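Long-range contacts in hypothetical protein PH1948 (Pyrococcus horikoshii, PDB 1WY7), which probably works as an S-adenosylmethionine-dependent methyltransferase acting on RNA, and binds S-adenosyl-L-homocysteine in a Rossmann-like methyltransferase fold: residues K51-L56 and V113-N119; E74-V80 and K98-G104. One frame throughout, in Å; residues are numbered along the deposited sequence.

Both contacts pair parallel strands of one seven-stranded sheet. Strand 52-56, in contact 1, lies beside strand 74-79, in contact 2, and the backbone bonds Val53 N to Glu74 O and Val53 O to Ile76 N run between them. Contact 1 sits in the buried middle of the sheet, where valine, isoleucine and leucine side chains pack under helices on both faces. Contact 2 reaches the outermost strand, 99-103, and is only partly buried; there a lysine-glutamate salt bridge is found alongside the apolar pairs. At their C-terminal ends both approach the S-adenosyl-L-homocysteine, contact 2 gripping its ribose through Glu79 and contact 1 bringing Asn119 to the pocket.

Contact 1. Residues K51-L56 and V113-N119; sequences KVVADL and VDIVIMN
Strands 52-56 and 115-118 run parallel, 4.7 Å apart at their closest, with a twist of -28° between them. Ala54 does the central bonding: its N gives a hydrogen bond to Ile115 O at 2.9 Å and its O takes one from Ile117 N. Leu56 N continues to Ile117 O over a longer bond of 3.3 Å. At the start of the pair Val52 O receives two donors, the N atoms of Asp114 and Ile115, while Val52 N turns to a side chain, donating to Asp114 OD2 at 2.9 Å on the anti side of the carboxylate. The Asp114 CG lies beside its own backbone N (chi1 -68°), which brings the carboxylate back to Val52. An alanine here would remove that acceptor and is likely to leave Val52 N without its mate at the start of the pair. These are two central strands of the Rossmann-like methyltransferase sheet, and their side chains alternate between its faces. On one, Val53 CG1 meets Ile117 CD1 at 3.8 Å, the two side chains crossing at about a right angle, and Ile117 goes on to Leu63 and Ala67 of helix 62-69. On the other, Ala54 CB rests against both methyls of Val113, and Leu56 CD2 touches Val116 CG1 and the selenium of Met118, modelled as selenomethionine, each at 3.9 Å, beneath helix 131-140. Beyond the last strand bond, a water bridges Leu56 O and Asn119 N, and the Asn119 amide is held by Thr30 and Tyr28 beside the bound ligand.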
loop_
_atom_site.group_PDB
_atom_site.type_symbol
_atom_site.label_atom_id
_atom_site.label_comp_id
_atom_site.label_asym_id
_atom_site.label_seq_id
_atom_site.Cartn_x
_atom_site.Cartn_y
_atom_site.Cartn_z
ATOM N N LYS A 51 -9.684 -5.239 -11.874
ATOM C CA LYS A 51 -10.233 -4.264 -10.937
ATOM C C LYS A 51 -9.596 -2.879 -11.036
ATOM O O LYS A 51 -8.453 -2.738 -11.482
ATOM C CB LYS A 51 -10.063 -4.780 -9.507
ATOM C CG LYS A 51 -10.629 -6.167 -9.276
ATOM C CD LYS A 51 -12.144 -6.167 -9.235
ATOM C CE LYS A 51 -12.670 -7.576 -8.966
ATOM N NZ LYS A 51 -14.046 -7.564 -8.395
ATOM N N VAL A 52 -10.351 -1.861 -10.627
ATOM C CA VAL A 52 -9.840 -0.493 -10.602
ATOM C C VAL A 52 -9.236 -0.376 -9.207
ATOM O O VAL A 52 -9.946 -0.439 -8.204
ATOM C CB VAL A 52 -10.973 0.548 -10.781
ATOM C CG1 VAL A 52 -10.403 1.955 -10.690
ATOM C CG2 VAL A 52 -11.638 0.355 -12.131
ATOM N N VAL A 53 -7.920 -0.237 -9.147
ATOM C CA VAL A 53 -7.221 -0.172 -7.867
ATOM C C VAL A 53 -6.603 1.169 -7.508
ATOM O O VAL A 53 -5.979 1.823 -8.344
ATOM C CB VAL A 53 -6.078 -1.229 -7.804
ATOM C CG1 VAL A 53 -5.381 -1.168 -6.441
ATOM C CG2 VAL A 53 -6.637 -2.622 -8.073
ATOM N N ALA A 54 -6.768 1.560 -6.248
ATOM C CA ALA A 54 -6.174 2.795 -5.764
ATOM C C ALA A 54 -5.024 2.398 -4.848
ATOM O O ALA A 54 -5.189 1.557 -3.959
ATOM C CB ALA A 54 -7.213 3.632 -4.996
ATOM N N ASP A 55 -3.856 2.987 -5.086
ATOM C CA ASP A 55 -2.664 2.728 -4.280
ATOM C C ASP A 55 -2.425 4.015 -3.475
ATOM O O ASP A 55 -1.875 4.986 -3.995
ATOM C CB ASP A 55 -1.479 2.424 -5.211
ATOM C CG ASP A 55 -0.201 2.108 -4.467
ATOM O OD1 ASP A 55 0.833 1.843 -5.141
ATOM O OD2 ASP A 55 -0.214 2.118 -3.208
ATOM N N LEU A 56 -2.855 4.021 -2.216
ATOM C CA LEU A 56 -2.705 5.202 -1.361
ATOM C C LEU A 56 -1.303 5.263 -0.771
ATOM O O LEU A 56 -0.838 4.302 -0.140
ATOM C CB LEU A 56 -3.784 5.184 -0.267
ATOM C CG LEU A 56 -5.165 5.758 -0.645
ATOM C CD1 LEU A 56 -5.513 5.476 -2.087
ATOM C CD2 LEU A 56 -6.229 5.196 0.287
ATOM N N VAL A 113 -13.248 3.535 -6.168
ATOM C CA VAL A 113 -12.519 2.467 -6.843
ATOM C C VAL A 113 -13.045 1.114 -6.369
ATOM O O VAL A 113 -13.874 1.053 -5.458
ATOM C CB VAL A 113 -11.015 2.532 -6.507
ATOM C CG1 VAL A 113 -10.436 3.880 -6.923
ATOM C CG2 VAL A 113 -10.813 2.309 -5.020
ATOM N N ASP A 114 -12.559 0.034 -6.978
ATOM C CA ASP A 114 -12.968 -1.321 -6.587
ATOM C C ASP A 114 -12.169 -1.810 -5.385
ATOM O O ASP A 114 -12.721 -2.416 -4.459
ATOM C CB ASP A 114 -12.745 -2.332 -7.722
ATOM C CG ASP A 114 -13.672 -2.119 -8.909
ATOM O OD1 ASP A 114 -14.875 -1.852 -8.694
ATOM O OD2 ASP A 114 -13.195 -2.242 -10.060
ATOM N N ILE A 115 -10.864 -1.554 -5.408
ATOM C CA ILE A 115 -9.980 -2.007 -4.341
ATOM C C ILE A 115 -8.931 -0.972 -3.938
ATOM O O ILE A 115 -8.454 -0.189 -4.752
ATOM C CB ILE A 115 -9.204 -3.327 -4.759
ATOM C CG1 ILE A 115 -10.089 -4.568 -4.614
ATOM C CG2 ILE A 115 -7.980 -3.541 -3.882
ATOM C CD1 ILE A 115 -11.045 -4.764 -5.721
ATOM N N VAL A 116 -8.579 -0.977 -2.660
ATOM C CA VAL A 116 -7.525 -0.112 -2.182
ATOM C C VAL A 116 -6.394 -1.005 -1.659
ATOM O O VAL A 116 -6.643 -1.981 -0.955
ATOM C CB VAL A 116 -7.956 0.795 -0.996
ATOM C CG1 VAL A 116 -6.719 1.422 -0.398
ATOM C CG2 VAL A 116 -8.940 1.887 -1.442
ATOM N N ILE A 117 -5.161 -0.676 -2.021
ATOM C CA ILE A 117 -4.002 -1.382 -1.499
ATOM C C ILE A 117 -3.117 -0.254 -0.998
ATOM O O ILE A 117 -3.056 0.808 -1.623
ATOM C CB ILE A 117 -3.264 -2.201 -2.575
ATOM C CG1 ILE A 117 -2.754 -1.288 -3.697
ATOM C CG2 ILE A 117 -4.203 -3.279 -3.109
ATOM C CD1 ILE A 117 -2.059 -2.045 -4.846
HETATM N N MSE A 118 -2.462 -0.456 0.139
HETATM C CA MSE A 118 -1.614 0.590 0.667
HETATM C C MSE A 118 -0.629 0.146 1.737
HETATM O O MSE A 118 -0.882 -0.790 2.499
HETATM C CB MSE A 118 -2.479 1.751 1.220
HETATM C CG MSE A 118 -3.475 1.380 2.337
HETATM SE SE MSE A 118 -4.485 2.804 2.885
HETATM C CE MSE A 118 -5.224 2.143 4.329
ATOM N N ASN A 119 0.504 0.840 1.756
ATOM C CA ASN A 119 1.571 0.660 2.735
ATOM C C ASN A 119 1.649 2.090 3.275
ATOM O O ASN A 119 2.583 2.827 2.966
ATOM C CB ASN A 119 2.887 0.285 2.033
ATOM C CG ASN A 119 4.047 0.107 3.001
ATOM O OD1 ASN A 119 5.180 -0.119 2.583
ATOM N ND2 ASN A 119 3.773 0.204 4.293
HETATM O O HOH W 1 1.451 2.424 -0.658
#

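Contact 2. Residues E74-V80 and K98-G104; sequences EVICVEV and KFKVFIG. With SAH (S-adenosyl-L-homocysteine), chain E.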
loop_
_atom_site.group_PDB
_atom_site.type_symbol
_atom_site.label_atom_id
_atom_site.label_comp_id
_atom_site.label_asym_id
_atom_site.label_seq_id
_atom_site.Cartn_x
_atom_site.Cartn_y
_atom_site.Cartn_z
ATOM N N GLU A 74 -6.730 -0.976 -14.008
ATOM C CA GLU A 74 -6.056 0.311 -13.897
ATOM C C GLU A 74 -5.738 0.595 -12.445
ATOM O O GLU A 74 -6.386 0.071 -11.537
ATOM C CB GLU A 74 -6.920 1.453 -14.441
ATOM C CG GLU A 74 -8.154 1.773 -13.618
ATOM C CD GLU A 74 -8.828 3.082 -14.042
ATOM O OE1 GLU A 74 -8.182 4.149 -13.943
ATOM O OE2 GLU A 74 -10.001 3.047 -14.476
ATOM N N VAL A 75 -4.733 1.430 -12.225
ATOM C CA VAL A 75 -4.350 1.790 -10.880
ATOM C C VAL A 75 -4.294 3.304 -10.766
ATOM O O VAL A 75 -3.855 3.996 -11.694
ATOM C CB VAL A 75 -2.971 1.196 -10.523
ATOM C CG1 VAL A 75 -2.525 1.688 -9.142
ATOM C CG2 VAL A 75 -3.042 -0.330 -10.551
ATOM N N ILE A 76 -4.785 3.827 -9.645
ATOM C CA ILE A 76 -4.734 5.261 -9.419
ATOM C C ILE A 76 -3.771 5.457 -8.253
ATOM O O ILE A 76 -4.037 5.060 -7.121
ATOM C CB ILE A 76 -6.129 5.857 -9.120
ATOM C CG1 ILE A 76 -7.080 5.538 -10.280
ATOM C CG2 ILE A 76 -6.026 7.386 -8.980
ATOM C CD1 ILE A 76 -8.509 6.080 -10.110
ATOM N N CYS A 77 -2.627 6.045 -8.564
ATOM C CA CYS A 77 -1.579 6.272 -7.591
ATOM C C CYS A 77 -1.758 7.597 -6.863
ATOM O O CYS A 77 -1.749 8.662 -7.482
ATOM C CB CYS A 77 -0.230 6.220 -8.310
ATOM S SG CYS A 77 -0.071 4.748 -9.376
ATOM N N VAL A 78 -1.945 7.518 -5.548
ATOM C CA VAL A 78 -2.127 8.705 -4.725
ATOM C C VAL A 78 -0.857 8.913 -3.933
ATOM O O VAL A 78 -0.481 8.064 -3.125
ATOM C CB VAL A 78 -3.302 8.549 -3.738
ATOM C CG1 VAL A 78 -3.431 9.810 -2.900
ATOM C CG2 VAL A 78 -4.597 8.293 -4.494
ATOM N N GLU A 79 -0.206 10.045 -4.168
ATOM C CA GLU A 79 1.048 10.369 -3.505
ATOM C C GLU A 79 1.186 11.889 -3.354
ATOM O O GLU A 79 0.970 12.634 -4.310
ATOM C CB GLU A 79 2.200 9.809 -4.338
ATOM C CG GLU A 79 3.575 10.301 -3.959
ATOM C CD GLU A 79 3.933 9.954 -2.539
ATOM O OE1 GLU A 79 3.823 8.770 -2.159
ATOM O OE2 GLU A 79 4.333 10.868 -1.805
ATOM N N VAL A 80 1.562 12.346 -2.160
ATOM C CA VAL A 80 1.697 13.781 -1.898
ATOM C C VAL A 80 3.009 14.389 -2.384
ATOM O O VAL A 80 3.089 15.592 -2.622
ATOM C CB VAL A 80 1.582 14.090 -0.383
ATOM C CG1 VAL A 80 2.799 13.553 0.350
ATOM C CG2 VAL A 80 1.440 15.595 -0.154
ATOM N N LYS A 98 -2.170 2.768 -18.305
ATOM C CA LYS A 98 -2.976 1.936 -17.414
ATOM C C LYS A 98 -2.995 2.449 -15.964
ATOM O O LYS A 98 -3.656 1.869 -15.100
ATOM C CB LYS A 98 -2.476 0.480 -17.453
ATOM C CG LYS A 98 -2.753 -0.236 -18.775
ATOM C CD LYS A 98 -2.186 -1.658 -18.814
ATOM C CE LYS A 98 -2.815 -2.588 -17.767
ATOM N NZ LYS A 98 -4.289 -2.804 -17.942
ATOM N N PHE A 99 -2.275 3.537 -15.703
ATOM C CA PHE A 99 -2.232 4.111 -14.363
ATOM C C PHE A 99 -2.423 5.625 -14.378
ATOM O O PHE A 99 -2.095 6.294 -15.349
ATOM C CB PHE A 99 -0.907 3.779 -13.678
ATOM C CG PHE A 99 0.282 4.492 -14.257
ATOM C CD1 PHE A 99 0.649 5.749 -13.797
ATOM C CD2 PHE A 99 1.037 3.907 -15.260
ATOM C CE1 PHE A 99 1.746 6.408 -14.323
ATOM C CE2 PHE A 99 2.138 4.561 -15.794
ATOM C CZ PHE A 99 2.493 5.813 -15.324
ATOM N N LYS A 100 -2.978 6.154 -13.295
ATOM C CA LYS A 100 -3.180 7.587 -13.164
ATOM C C LYS A 100 -2.521 8.042 -11.876
ATOM O O LYS A 100 -2.360 7.256 -10.944
ATOM C CB LYS A 100 -4.668 7.941 -13.150
ATOM C CG LYS A 100 -5.377 7.609 -14.459
ATOM C CD LYS A 100 -6.708 8.316 -14.572
ATOM C CE LYS A 100 -7.632 7.944 -13.430
ATOM N NZ LYS A 100 -8.015 6.506 -13.454
ATOM N N VAL A 101 -2.132 9.310 -11.825
ATOM C CA VAL A 101 -1.478 9.830 -10.638
ATOM C C VAL A 101 -2.174 11.034 -10.030
ATOM O O VAL A 101 -2.495 12.006 -10.719
ATOM C CB VAL A 101 -0.022 10.213 -10.926
ATOM C CG1 VAL A 101 0.661 10.651 -9.647
ATOM C CG2 VAL A 101 0.709 9.017 -11.527
ATOM N N PHE A 102 -2.425 10.948 -8.727
ATOM C CA PHE A 102 -3.042 12.046 -8.002
ATOM C C PHE A 102 -2.022 12.546 -6.987
ATOM O O PHE A 102 -1.736 11.888 -5.988
ATOM C CB PHE A 102 -4.325 11.620 -7.282
ATOM C CG PHE A 102 -4.910 12.701 -6.390
ATOM C CD1 PHE A 102 -4.503 12.830 -5.060
ATOM C CD2 PHE A 102 -5.847 13.608 -6.891
ATOM C CE1 PHE A 102 -5.015 13.836 -4.244
ATOM C CE2 PHE A 102 -6.369 14.628 -6.083
ATOM C CZ PHE A 102 -5.951 14.741 -4.753
ATOM N N ILE A 103 -1.460 13.715 -7.270
ATOM C CA ILE A 103 -0.468 14.328 -6.396
ATOM C C ILE A 103 -1.176 15.286 -5.442
ATOM O O ILE A 103 -1.621 16.365 -5.842
ATOM C CB ILE A 103 0.552 15.138 -7.207
ATOM C CG1 ILE A 103 1.141 14.270 -8.316
ATOM C CG2 ILE A 103 1.643 15.690 -6.277
ATOM C CD1 ILE A 103 2.179 14.993 -9.147
ATOM N N GLY A 104 -1.276 14.893 -4.182
ATOM C CA GLY A 104 -1.935 15.728 -3.195
ATOM C C GLY A 104 -2.093 14.890 -1.949
ATOM O O GLY A 104 -1.698 13.727 -1.953
HETATM N N SAH E . 7.369 2.968 -1.828
HETATM C CA SAH E . 6.206 2.382 -1.130
HETATM C CB SAH E . 5.481 3.530 -0.409
HETATM C CG SAH E . 6.089 3.613 0.945
HETATM S SD SAH E . 5.633 4.849 2.177
HETATM C C SAH E . 5.395 1.654 -2.168
HETATM O O SAH E . 5.971 1.314 -3.247
HETATM O OXT SAH E . 4.176 1.463 -1.842
HETATM C "C5'" SAH E . 4.073 5.537 1.666
HETATM C "C4'" SAH E . 4.039 6.915 0.988
HETATM O "O4'" SAH E . 3.053 7.746 1.651
HETATM C "C3'" SAH E . 5.304 7.768 1.100
HETATM O "O3'" SAH E . 5.911 7.648 -0.202
HETATM C "C2'" SAH E . 4.830 9.215 1.314
HETATM O "O2'" SAH E . 5.360 10.284 0.564
HETATM C "C1'" SAH E . 3.299 9.073 1.247
HETATM N N9 SAH E . 2.569 9.972 2.128
HETATM C C8 SAH E . 2.839 10.385 3.421
HETATM N N7 SAH E . 1.940 11.196 3.918
HETATM C C5 SAH E . 1.007 11.335 2.896
HETATM C C6 SAH E . -0.213 12.055 2.777
HETATM N N6 SAH E . -0.700 12.809 3.787
HETATM N N1 SAH E . -0.930 11.995 1.606
HETATM C C2 SAH E . -0.444 11.232 0.599
HETATM N N3 SAH E . 0.694 10.500 0.589
HETATM C C4 SAH E . 1.384 10.589 1.782
#
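A beta-alpha-beta unit, strand 74-79, helix 82-91 and strand 99-103, brings its two parallel strands together here, with Glu79 at the C-terminal end of the first holding the ribose of S-adenosyl-L-homocysteine. The backbone bonds alternate along the pair: Lys100 N to Val75 O, Cys77 N to Lys100 O at 2.7 Å, then Phe102 N to Cys77 O. The pairing slackens at the far end, where Gly104 N reaches Glu79 O from above the carbonyl plane. Glu79 spreads its carboxylate over the two ribose hydroxyls, OE2 taking O2' at 2.6 Å and OE1 taking O3' at 3.1 Å. Its CG stands anti to the backbone N and the chain bends at chi2 (60°), turning the carboxylate to the sugar; Gly59 N and Asp81 N also bond to it and so steady its position. An acidic residue ending the second strand and binding the ribose hydroxyls is a hallmark of Rossmann-like methyltransferases. Val80 follows, its CG1 3.6 Å from C4 of the ligand's adenine. On the sheet face carrying Ile76 and Val78, Lys100 runs beside Ile76, and its bends at chi3 and chi4 bring NZ within 3.4 Å of Ile76 CD1 and beside Glu74 OE1 in a salt bridge, modelled so short (2.4 Å from NZ to OE1) that its exact geometry is doubtful. Further along the same face Val78 CG1 packs on Phe102 CD1 at 3.9 Å, and the Phe102 ring meets that of Phe109. On the opposite face the Phe99 ring takes Val101 CG2 at its edge, and both side chains lie against Ile89 of helix 82-91.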